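Local coordinates for protein copper induced nitroreductase D (PDB 2WQF) that binds flavin mononucleotide and is a copper-induced nitroreductase of Lactococcus lactis, involved in defence against oxidative stress, at residues Y14-E23 against D90-T98; K58-L68 against Y153-E164. All blocks are in the same frame, centred on the assembly; numbering follows the deposited sequence.

Contact 1 of 2, residues Y14-E23 against D90-T98. With FMN (flavin mononucleotide), chain B.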
loop_
_atom_site.group_PDB
_atom_site.type_symbol
_atom_site.label_atom_id
_atom_site.label_comp_id
_atom_site.label_asym_id
_atom_site.label_seq_id
_atom_site.Cartn_x
_atom_site.Cartn_y
_atom_site.Cartn_z
ATOM N N TYR A 14 15.583 -2.640 13.090
ATOM C CA TYR A 14 16.729 -3.324 12.505
ATOM C C TYR A 14 17.323 -4.382 13.433
ATOM O O TYR A 14 17.899 -5.362 12.951
ATOM C CB TYR A 14 17.816 -2.317 12.095
ATOM C CG TYR A 14 17.396 -1.490 10.887
ATOM C CD1 TYR A 14 17.081 -2.115 9.669
ATOM C CD2 TYR A 14 17.258 -0.107 10.973
ATOM C CE1 TYR A 14 16.702 -1.379 8.570
ATOM C CE2 TYR A 14 16.876 0.652 9.869
ATOM C CZ TYR A 14 16.588 0.015 8.677
ATOM O OH TYR A 14 16.217 0.779 7.573
ATOM N N ALA A 15 17.187 -4.182 14.748
ATOM C CA ALA A 15 17.762 -5.087 15.734
ATOM C C ALA A 15 16.725 -6.133 16.080
ATOM O O ALA A 15 15.842 -5.905 16.927
ATOM C CB ALA A 15 18.208 -4.321 16.990
ATOM N N LEU A 16 16.849 -7.275 15.419
ATOM C CA LEU A 16 15.845 -8.335 15.487
ATOM C C LEU A 16 16.462 -9.639 15.970
ATOM O O LEU A 16 17.617 -9.965 15.647
ATOM C CB LEU A 16 15.173 -8.537 14.116
ATOM C CG LEU A 16 14.325 -7.377 13.601
ATOM C CD1 LEU A 16 13.904 -7.664 12.167
ATOM C CD2 LEU A 16 13.098 -7.100 14.486
ATOM N N GLY A 17 15.679 -10.400 16.727
ATOM C CA GLY A 17 16.121 -11.696 17.205
ATOM C C GLY A 17 15.084 -12.775 16.968
ATOM O O GLY A 17 14.122 -12.592 16.186
ATOM N N ARG A 18 15.256 -13.898 17.670
ATOM C CA ARG A 18 14.445 -15.080 17.424
ATOM C C ARG A 18 13.589 -15.488 18.621
ATOM O O ARG A 18 13.107 -16.622 18.696
ATOM C CB ARG A 18 15.358 -16.222 16.996
ATOM C CG ARG A 18 16.111 -15.848 15.751
ATOM C CD ARG A 18 16.873 -16.998 15.140
ATOM N NE ARG A 18 17.495 -16.608 13.886
ATOM C CZ ARG A 18 18.308 -17.384 13.183
ATOM N NH1 ARG A 18 18.615 -18.594 13.625
ATOM N NH2 ARG A 18 18.820 -16.942 12.046
ATOM N N ASN A 19 13.346 -14.537 19.516
ATOM C CA ASN A 19 12.536 -14.768 20.710
ATOM C C ASN A 19 11.055 -14.658 20.367
ATOM O O ASN A 19 10.360 -13.730 20.787
ATOM C CB ASN A 19 12.957 -13.776 21.809
ATOM C CG ASN A 19 12.204 -13.955 23.099
ATOM O OD1 ASN A 19 11.741 -15.060 23.449
ATOM N ND2 ASN A 19 12.105 -12.860 23.845
ATOM N N VAL A 20 10.600 -15.622 19.574
ATOM C CA VAL A 20 9.241 -15.639 19.026
ATOM C C VAL A 20 8.507 -16.816 19.635
ATOM O O VAL A 20 8.929 -17.966 19.507
ATOM C CB VAL A 20 9.258 -15.737 17.474
ATOM C CG1 VAL A 20 7.834 -15.932 16.905
ATOM C CG2 VAL A 20 9.929 -14.516 16.873
ATOM N N GLN A 21 7.424 -16.516 20.339
ATOM C CA GLN A 21 6.749 -17.496 21.182
ATOM C C GLN A 21 5.842 -18.467 20.448
ATOM O O GLN A 21 5.772 -19.650 20.805
ATOM C CB GLN A 21 5.967 -16.788 22.289
ATOM C CG GLN A 21 6.880 -16.015 23.230
ATOM C CD GLN A 21 6.115 -15.359 24.351
ATOM O OE1 GLN A 21 5.332 -15.997 25.028
ATOM N NE2 GLN A 21 6.367 -14.078 24.568
ATOM N N ASP A 22 5.152 -17.986 19.418
ATOM C CA ASP A 22 4.104 -18.768 18.787
ATOM C C ASP A 22 4.172 -18.561 17.275
ATOM O O ASP A 22 3.497 -17.695 16.700
ATOM C CB ASP A 22 2.751 -18.369 19.382
ATOM C CG ASP A 22 1.597 -19.259 18.923
ATOM O OD1 ASP A 22 1.768 -20.021 17.956
ATOM O OD2 ASP A 22 0.509 -19.168 19.524
ATOM N N GLU A 23 5.009 -19.347 16.626
ATOM C CA GLU A 23 5.220 -19.220 15.188
ATOM C C GLU A 23 3.930 -19.482 14.378
ATOM O O GLU A 23 3.680 -18.844 13.352
ATOM C CB GLU A 23 6.390 -20.095 14.692
ATOM C CG GLU A 23 7.043 -21.054 15.694
ATOM C CD GLU A 23 8.408 -21.627 15.230
ATOM O OE1 GLU A 23 9.321 -21.736 16.079
ATOM O OE2 GLU A 23 8.575 -21.974 14.035
ATOM N N ASP A 90 24.363 -9.812 8.504
ATOM C CA ASP A 90 24.241 -10.627 9.706
ATOM C C ASP A 90 23.036 -10.213 10.549
ATOM O O ASP A 90 22.414 -11.051 11.188
ATOM C CB ASP A 90 25.504 -10.557 10.557
ATOM C CG ASP A 90 26.724 -11.112 9.836
ATOM O OD1 ASP A 90 26.678 -12.280 9.385
ATOM O OD2 ASP A 90 27.726 -10.376 9.716
ATOM N N GLY A 91 22.747 -8.915 10.574
ATOM C CA GLY A 91 21.604 -8.431 11.301
ATOM C C GLY A 91 20.297 -8.911 10.684
ATOM O O GLY A 91 19.309 -9.148 11.380
ATOM N N PHE A 92 20.271 -9.062 9.363
ATOM C CA PHE A 92 19.071 -9.580 8.718
ATOM C C PHE A 92 18.955 -11.072 9.003
ATOM O O PHE A 92 17.886 -11.553 9.348
ATOM C CB PHE A 92 19.084 -9.306 7.211
ATOM C CG PHE A 92 19.083 -7.863 6.870
ATOM C CD1 PHE A 92 18.243 -6.987 7.523
ATOM C CD2 PHE A 92 19.904 -7.377 5.866
ATOM C CE1 PHE A 92 18.230 -5.647 7.195
ATOM C CE2 PHE A 92 19.904 -6.043 5.532
ATOM C CZ PHE A 92 19.073 -5.175 6.205
ATOM N N LYS A 93 20.064 -11.802 8.890
ATOM C CA LYS A 93 20.082 -13.241 9.197
ATOM C C LYS A 93 19.640 -13.544 10.628
ATOM O O LYS A 93 18.914 -14.509 10.859
ATOM C CB LYS A 93 21.477 -13.842 8.957
ATOM C CG LYS A 93 21.515 -15.343 9.189
ATOM C CD LYS A 93 22.894 -15.953 8.938
ATOM C CE LYS A 93 23.155 -17.062 9.934
ATOM N NZ LYS A 93 24.524 -17.612 9.845
ATOM N N ALA A 94 20.098 -12.726 11.581
ATOM C CA ALA A 94 19.803 -12.925 12.989
ATOM C C ALA A 94 18.310 -12.877 13.330
ATOM O O ALA A 94 17.902 -13.341 14.400
ATOM C CB ALA A 94 20.565 -11.899 13.818
ATOM N N ALA A 95 17.497 -12.320 12.431
ATOM C CA ALA A 95 16.052 -12.248 12.624
ATOM C C ALA A 95 15.426 -13.647 12.608
ATOM O O ALA A 95 16.052 -14.619 12.200
ATOM C CB ALA A 95 15.432 -11.374 11.536
ATOM N N PHE A 96 14.172 -13.735 13.020
ATOM C CA PHE A 96 13.452 -15.019 13.028
ATOM C C PHE A 96 13.111 -15.504 11.622
ATOM O O PHE A 96 13.130 -16.693 11.337
ATOM C CB PHE A 96 12.158 -14.886 13.839
ATOM C CG PHE A 96 11.415 -16.173 14.008
ATOM C CD1 PHE A 96 11.811 -17.097 14.953
ATOM C CD2 PHE A 96 10.278 -16.432 13.264
ATOM C CE1 PHE A 96 11.130 -18.280 15.135
ATOM C CE2 PHE A 96 9.598 -17.612 13.435
ATOM C CZ PHE A 96 10.021 -18.530 14.377
ATOM N N GLY A 97 12.769 -14.575 10.736
ATOM C CA GLY A 97 12.361 -14.965 9.401
ATOM C C GLY A 97 12.345 -13.821 8.418
ATOM O O GLY A 97 12.593 -12.659 8.780
ATOM N N THR A 98 12.004 -14.160 7.178
ATOM C CA THR A 98 11.894 -13.195 6.079
ATOM C C THR A 98 10.640 -13.553 5.283
ATOM O O THR A 98 10.428 -14.707 4.902
ATOM C CB THR A 98 13.133 -13.164 5.147
ATOM O OG1 THR A 98 14.305 -12.906 5.924
ATOM C CG2 THR A 98 13.022 -12.075 4.127
HETATM N N1 FMN B . 13.999 0.437 4.647
HETATM C C2 FMN B . 15.258 -0.287 4.427
HETATM O O2 FMN B . 16.026 -0.460 5.346
HETATM N N3 FMN B . 15.582 -0.704 3.094
HETATM C C4 FMN B . 14.745 -0.492 2.015
HETATM O O4 FMN B . 15.030 -0.952 0.945
HETATM C C4A FMN B . 13.499 0.252 2.231
HETATM N N5 FMN B . 12.672 0.540 1.283
HETATM C C5A FMN B . 11.276 0.948 1.644
HETATM C C6 FMN B . 10.223 0.919 0.577
HETATM C C7 FMN B . 8.954 1.202 0.845
HETATM C C7M FMN B . 7.942 1.189 -0.279
HETATM C C8 FMN B . 8.574 1.534 2.272
HETATM C C8M FMN B . 7.117 1.791 2.617
HETATM C C9 FMN B . 9.502 1.593 3.234
HETATM C C9A FMN B . 10.941 1.275 2.919
HETATM N N10 FMN B . 11.979 1.336 3.900
HETATM C C10 FMN B . 13.185 0.687 3.629
HETATM C "C1'" FMN B . 11.703 1.752 5.269
HETATM C "C2'" FMN B . 11.454 3.256 5.338
HETATM O "O2'" FMN B . 12.677 3.931 5.204
HETATM C "C3'" FMN B . 10.757 3.549 6.669
HETATM O "O3'" FMN B . 9.484 2.942 6.565
HETATM C "C4'" FMN B . 10.582 5.064 6.876
HETATM O "O4'" FMN B . 11.845 5.675 7.099
HETATM C "C5'" FMN B . 9.650 5.383 8.043
HETATM O "O5'" FMN B . 10.171 4.782 9.220
HETATM P P FMN B . 9.276 3.689 10.038
HETATM O O1P FMN B . 7.954 4.269 10.341
HETATM O O2P FMN B . 9.141 2.404 9.135
HETATM O O3P FMN B . 10.116 3.374 11.350
HETATM O O HOH W 1 17.322 -7.009 10.850
HETATM O O HOH W 2 19.179 -8.401 13.992
#

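Contact 2 of 2, residues K58-L68 against Y153-E164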
loop_
_atom_site.group_PDB
_atom_site.type_symbol
_atom_site.label_atom_id
_atom_site.label_comp_id
_atom_site.label_asym_id
_atom_site.label_seq_id
_atom_site.Cartn_x
_atom_site.Cartn_y
_atom_site.Cartn_z
ATOM N N LYS A 58 19.567 -19.865 5.171
ATOM C CA LYS A 58 19.983 -20.134 3.793
ATOM C C LYS A 58 19.813 -18.915 2.900
ATOM O O LYS A 58 20.671 -18.616 2.071
ATOM C CB LYS A 58 19.199 -21.321 3.217
ATOM C CG LYS A 58 19.538 -21.676 1.787
ATOM C CD LYS A 58 19.135 -23.120 1.482
ATOM C CE LYS A 58 19.926 -23.707 0.316
ATOM N NZ LYS A 58 19.680 -25.177 0.137
ATOM N N LEU A 59 18.697 -18.217 3.042
ATOM C CA LEU A 59 18.445 -17.031 2.228
ATOM C C LEU A 59 19.601 -16.053 2.370
ATOM O O LEU A 59 20.164 -15.589 1.376
ATOM C CB LEU A 59 17.151 -16.331 2.638
ATOM C CG LEU A 59 16.925 -14.978 1.947
ATOM C CD1 LEU A 59 16.750 -15.159 0.448
ATOM C CD2 LEU A 59 15.721 -14.294 2.527
ATOM N N TRP A 60 19.960 -15.735 3.598
ATOM C CA TRP A 60 20.953 -14.681 3.817
ATOM C C TRP A 60 22.396 -15.146 3.561
ATOM O O TRP A 60 23.194 -14.420 2.950
ATOM C CB TRP A 60 20.748 -14.033 5.203
ATOM C CG TRP A 60 19.421 -13.332 5.203
ATOM C CD1 TRP A 60 18.237 -13.807 5.688
ATOM C CD2 TRP A 60 19.122 -12.051 4.608
ATOM N NE1 TRP A 60 17.237 -12.900 5.448
ATOM C CE2 TRP A 60 17.749 -11.826 4.772
ATOM C CE3 TRP A 60 19.889 -11.092 3.931
ATOM C CZ2 TRP A 60 17.119 -10.675 4.309
ATOM C CZ3 TRP A 60 19.270 -9.955 3.484
ATOM C CH2 TRP A 60 17.891 -9.746 3.685
ATOM N N ASP A 61 22.733 -16.357 3.986
ATOM C CA ASP A 61 24.107 -16.816 3.879
ATOM C C ASP A 61 24.443 -17.326 2.494
ATOM O O ASP A 61 25.548 -17.115 2.003
ATOM C CB ASP A 61 24.370 -17.949 4.863
ATOM C CG ASP A 61 24.711 -17.458 6.251
ATOM O OD1 ASP A 61 25.057 -16.270 6.434
ATOM O OD2 ASP A 61 24.629 -18.290 7.164
ATOM N N GLU A 62 23.483 -18.001 1.865
ATOM C CA GLU A 62 23.754 -18.748 0.652
ATOM C C GLU A 62 23.224 -18.069 -0.593
ATOM O O GLU A 62 23.632 -18.409 -1.705
ATOM C CB GLU A 62 23.170 -20.156 0.769
ATOM C CG GLU A 62 23.767 -20.961 1.919
ATOM C CD GLU A 62 23.433 -22.434 1.837
ATOM O OE1 GLU A 62 23.401 -22.970 0.708
ATOM O OE2 GLU A 62 23.211 -23.055 2.894
ATOM N N ILE A 63 22.335 -17.095 -0.418
ATOM C CA ILE A 63 21.812 -16.350 -1.562
ATOM C C ILE A 63 22.148 -14.869 -1.516
ATOM O O ILE A 63 22.827 -14.365 -2.405
ATOM C CB ILE A 63 20.277 -16.571 -1.735
ATOM C CG1 ILE A 63 20.008 -18.043 -2.031
ATOM C CG2 ILE A 63 19.701 -15.684 -2.832
ATOM C CD1 ILE A 63 18.524 -18.425 -2.124
ATOM N N VAL A 64 21.713 -14.141 -0.498
ATOM C CA VAL A 64 21.898 -12.692 -0.542
ATOM C C VAL A 64 23.378 -12.303 -0.492
ATOM O O VAL A 64 23.841 -11.506 -1.300
ATOM C CB VAL A 64 21.125 -11.971 0.562
ATOM C CG1 VAL A 64 21.339 -10.477 0.437
ATOM C CG2 VAL A 64 19.641 -12.293 0.489
ATOM N N ALA A 65 24.120 -12.861 0.458
ATOM C CA ALA A 65 25.533 -12.516 0.614
ATOM C C ALA A 65 26.351 -12.778 -0.664
ATOM O O ALA A 65 27.031 -11.875 -1.163
ATOM C CB ALA A 65 26.139 -13.257 1.818
ATOM N N PRO A 66 26.278 -14.006 -1.211
ATOM C CA PRO A 66 27.043 -14.249 -2.444
ATOM C C PRO A 66 26.590 -13.398 -3.640
ATOM O O PRO A 66 27.442 -12.950 -4.401
ATOM C CB PRO A 66 26.806 -15.738 -2.722
ATOM C CG PRO A 66 26.384 -16.317 -1.409
ATOM C CD PRO A 66 25.655 -15.238 -0.703
ATOM N N GLU A 67 25.288 -13.185 -3.808
ATOM C CA GLU A 67 24.791 -12.387 -4.932
ATOM C C GLU A 67 25.242 -10.934 -4.812
ATOM O O GLU A 67 25.588 -10.298 -5.816
ATOM C CB GLU A 67 23.262 -12.453 -5.013
ATOM C CG GLU A 67 22.708 -13.822 -5.423
ATOM C CD GLU A 67 22.817 -14.078 -6.908
ATOM O OE1 GLU A 67 23.363 -13.209 -7.621
ATOM O OE2 GLU A 67 22.349 -15.141 -7.366
ATOM N N LEU A 68 25.233 -10.420 -3.583
ATOM C CA LEU A 68 25.676 -9.062 -3.307
ATOM C C LEU A 68 27.184 -8.927 -3.555
ATOM O O LEU A 68 27.641 -7.968 -4.190
ATOM C CB LEU A 68 25.328 -8.697 -1.862
ATOM C CG LEU A 68 25.075 -7.228 -1.540
ATOM C CD1 LEU A 68 24.085 -6.631 -2.501
ATOM C CD2 LEU A 68 24.569 -7.087 -0.106
ATOM N N TYR A 153 16.413 -6.452 -2.106
ATOM C CA TYR A 153 17.538 -7.113 -2.779
ATOM C C TYR A 153 17.087 -7.749 -4.095
ATOM O O TYR A 153 17.860 -8.424 -4.757
ATOM C CB TYR A 153 18.182 -8.132 -1.837
ATOM C CG TYR A 153 18.940 -7.444 -0.730
ATOM C CD1 TYR A 153 20.155 -6.823 -0.986
ATOM C CD2 TYR A 153 18.430 -7.387 0.552
ATOM C CE1 TYR A 153 20.848 -6.174 0.012
ATOM C CE2 TYR A 153 19.115 -6.750 1.563
ATOM C CZ TYR A 153 20.321 -6.136 1.288
ATOM O OH TYR A 153 21.006 -5.497 2.303
ATOM N N ASN A 154 15.824 -7.512 -4.466
ATOM C CA ASN A 154 15.348 -7.729 -5.828
ATOM C C ASN A 154 15.900 -6.605 -6.717
ATOM O O ASN A 154 16.003 -5.450 -6.242
ATOM C CB ASN A 154 13.815 -7.728 -5.851
ATOM C CG ASN A 154 13.226 -6.506 -5.162
ATOM O OD1 ASN A 154 13.321 -6.372 -3.948
ATOM N ND2 ASN A 154 12.688 -5.580 -5.936
ATOM N N PRO A 155 16.245 -6.910 -7.992
ATOM C CA PRO A 155 16.101 -8.213 -8.657
ATOM C C PRO A 155 17.305 -9.135 -8.505
ATOM O O PRO A 155 17.308 -10.186 -9.111
ATOM C CB PRO A 155 15.985 -7.840 -10.143
ATOM C CG PRO A 155 16.311 -6.398 -10.257
ATOM C CD PRO A 155 16.757 -5.890 -8.929
ATOM N N LEU A 156 18.296 -8.748 -7.712
ATOM C CA LEU A 156 19.557 -9.482 -7.625
ATOM C C LEU A 156 19.362 -10.938 -7.223
ATOM O O LEU A 156 20.011 -11.836 -7.771
ATOM C CB LEU A 156 20.490 -8.785 -6.629
ATOM C CG LEU A 156 21.378 -7.657 -7.156
ATOM C CD1 LEU A 156 20.567 -6.600 -7.901
ATOM C CD2 LEU A 156 22.151 -7.041 -5.995
ATOM N N ILE A 157 18.465 -11.175 -6.261
ATOM C CA ILE A 157 18.287 -12.509 -5.683
ATOM C C ILE A 157 17.146 -13.300 -6.291
ATOM O O ILE A 157 16.919 -14.438 -5.898
ATOM C CB ILE A 157 18.067 -12.439 -4.163
ATOM C CG1 ILE A 157 16.758 -11.725 -3.835
ATOM C CG2 ILE A 157 19.247 -11.713 -3.502
ATOM C CD1 ILE A 157 16.425 -11.771 -2.359
ATOM N N ASP A 158 16.446 -12.712 -7.260
ATOM C CA ASP A 158 15.204 -13.299 -7.776
ATOM C C ASP A 158 15.370 -14.735 -8.293
ATOM O O ASP A 158 14.582 -15.617 -7.949
ATOM C CB ASP A 158 14.645 -12.459 -8.935
ATOM C CG ASP A 158 14.152 -11.104 -8.509
ATOM O OD1 ASP A 158 14.528 -10.625 -7.426
ATOM O OD2 ASP A 158 13.368 -10.513 -9.287
ATOM N N GLU A 159 16.350 -14.938 -9.171
ATOM C CA GLU A 159 16.602 -16.248 -9.780
ATOM C C GLU A 159 16.909 -17.318 -8.732
ATOM O O GLU A 159 16.381 -18.426 -8.791
ATOM C CB GLU A 159 17.775 -16.169 -10.776
ATOM N N ALA A 160 17.781 -16.990 -7.778
ATOM C CA ALA A 160 18.250 -17.970 -6.805
ATOM C C ALA A 160 17.119 -18.356 -5.857
ATOM O O ALA A 160 16.995 -19.506 -5.430
ATOM C CB ALA A 160 19.440 -17.410 -6.027
ATOM N N VAL A 161 16.286 -17.376 -5.523
ATOM C CA VAL A 161 15.157 -17.628 -4.650
ATOM C C VAL A 161 14.151 -18.528 -5.367
ATOM O O VAL A 161 13.655 -19.494 -4.787
ATOM C CB VAL A 161 14.484 -16.303 -4.183
ATOM C CG1 VAL A 161 13.100 -16.564 -3.577
ATOM C CG2 VAL A 161 15.408 -15.564 -3.198
ATOM N N ALA A 162 13.856 -18.219 -6.628
ATOM C CA ALA A 162 12.867 -19.014 -7.387
ATOM C C ALA A 162 13.320 -20.459 -7.551
ATOM O O ALA A 162 12.511 -21.376 -7.507
ATOM C CB ALA A 162 12.604 -18.409 -8.756
ATOM N N LYS A 163 14.616 -20.656 -7.748
ATOM C CA LYS A 163 15.163 -21.998 -7.913
ATOM C C LYS A 163 15.154 -22.776 -6.601
ATOM O O LYS A 163 14.708 -23.923 -6.545
ATOM C CB LYS A 163 16.595 -21.902 -8.433
ATOM C CG LYS A 163 17.304 -23.243 -8.510
ATOM C CD LYS A 163 18.690 -23.097 -9.110
ATOM C CE LYS A 163 19.435 -24.423 -9.130
ATOM N NZ LYS A 163 20.821 -24.267 -9.653
ATOM N N GLU A 164 15.648 -22.150 -5.538
ATOM C CA GLU A 164 15.753 -22.830 -4.257
ATOM C C GLU A 164 14.383 -23.291 -3.727
ATOM O O GLU A 164 14.256 -24.376 -3.159
ATOM C CB GLU A 164 16.424 -21.908 -3.247
ATOM C CG GLU A 164 16.522 -22.503 -1.874
ATOM C CD GLU A 164 17.344 -23.774 -1.852
ATOM O OE1 GLU A 164 18.298 -23.898 -2.659
ATOM O OE2 GLU A 164 17.033 -24.648 -1.019
HETATM O O HOH W 3 21.724 -11.729 -9.799
#

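Contact 1 of 2, residues Y14-E23 against D90-T98
Arg18 binds the carbonyls of Lys93, Ala94 and Ala95, where helix 88-93 gives way to the turn before strand 97-104. Its chain is extended from CG to NE, and NH2 meets Lys93 O at 2.7 Å with that oxygen close to the guanidinium plane; the N-H...O angle is 154°. NE turns to Ala95 O at 3.0 Å, standing above the carbonyl plane, with a weak second bond to Ala94 O. The group thus gathers three successive carbonyls with two of its nitrogens, and Asp57 adds a salt bridge to NH2.

On the other flank, Phe96 lies across Val20. CG of Phe96 is anti to its own backbone N (chi1 -175°), which turns one ring face to Val20: Val20 CB sits 3.9 Å from the centroid of the Phe96 ring, 14° off the normal, a CH-pi contact. Glu23 comes instead to the edge of the ring, near its plane, its CD 3.6 Å from Phe96 CZ and its carboxylate plane nearly perpendicular to the ring. Between these groups and the flavin end, Leu16 CB packs on Ala95 CB at 3.8 Å, and two waters join the backbones through Gly91 O, one to Tyr14 O and the other to Leu16 N.

Tyr14 meets Phe92 loosely, whereas its OH donates to FMN O2 at 2.6 Å, with O2 near the plane of the phenol ring. The contact therefore runs from the Arg18-carbonyl bonds before strand 97-104 to the pyrimidine edge of the FMN pocket of a nitroreductase-family flavoprotein.

Contact 2 of 2, residues K58-L68 against Y153-E164
A helix pair beside the central sheet makes this contact: helix 58-68 runs nearly antiparallel to helix 158-164, with axes 9.8 Å apart at 150°, and the loop before the second helix extends the interface. At the centre Ile63 crosses Ile157 at about a right angle. Its CG2, anti to the backbone N (chi1 to CG1 -63°), presses on Ala160 CB at 3.6 Å and also touches Ile157 CB. Leu59 CD1 packs against Val161 CG2 at 3.9 Å.

Towards the loop, Val64 CG1 stands over the centre of the Tyr153 ring, 4.1 Å from the centroid and 12° off the normal, a CH-pi contact. Trp60 brings the edge of its six-membered ring to Tyr153, CZ3 to CE2 at 3.7 Å, while its NE1 probably hydrogen-bonds to Thr98 OG1. Leu68 CD2 lies near Tyr153 CE1. Water 3 donates to both Glu67 OE1 and Leu156 O.

At the far end the extended Lys58 meets Glu164 from the opposite direction, its NZ 2.9 Å from Glu164 OE2 and above the carboxylate plane. A methionine in place of Lys58 would probably leave the Glu164 carboxylate without this charged mate and free to turn. The whole is an antiparallel helix pair with an apolar seam, bordered by a salt bridge at one end and the Trp60-Tyr153 pair towards the other, packed on strands 97-104 and 171-182.

Contacts 1 and 2 have centres about 18 Å apart, yet they touch directly, and their segments alternate along the chain. Helix 53-73 of contact 2 is followed by helix 88-93 of contact 1, and the two segments are tied by a salt bridge, Lys93 NZ to Asp61 OD2 at 2.8 Å, and by a probable hydrogen bond, Thr98 OG1 to Trp60 NE1 at 3.0 Å. Phe92 completes the junction, its CD2 3.6 Å from Trp60 CZ3 and its CE2 3.5 Å from Tyr153 OH. Contact 1 supplies the flavin-binding Tyr14, whereas the Tyr153 side chain of contact 2 stays about 7 Å from FMN, following the FMN-binding Gln151 and His152.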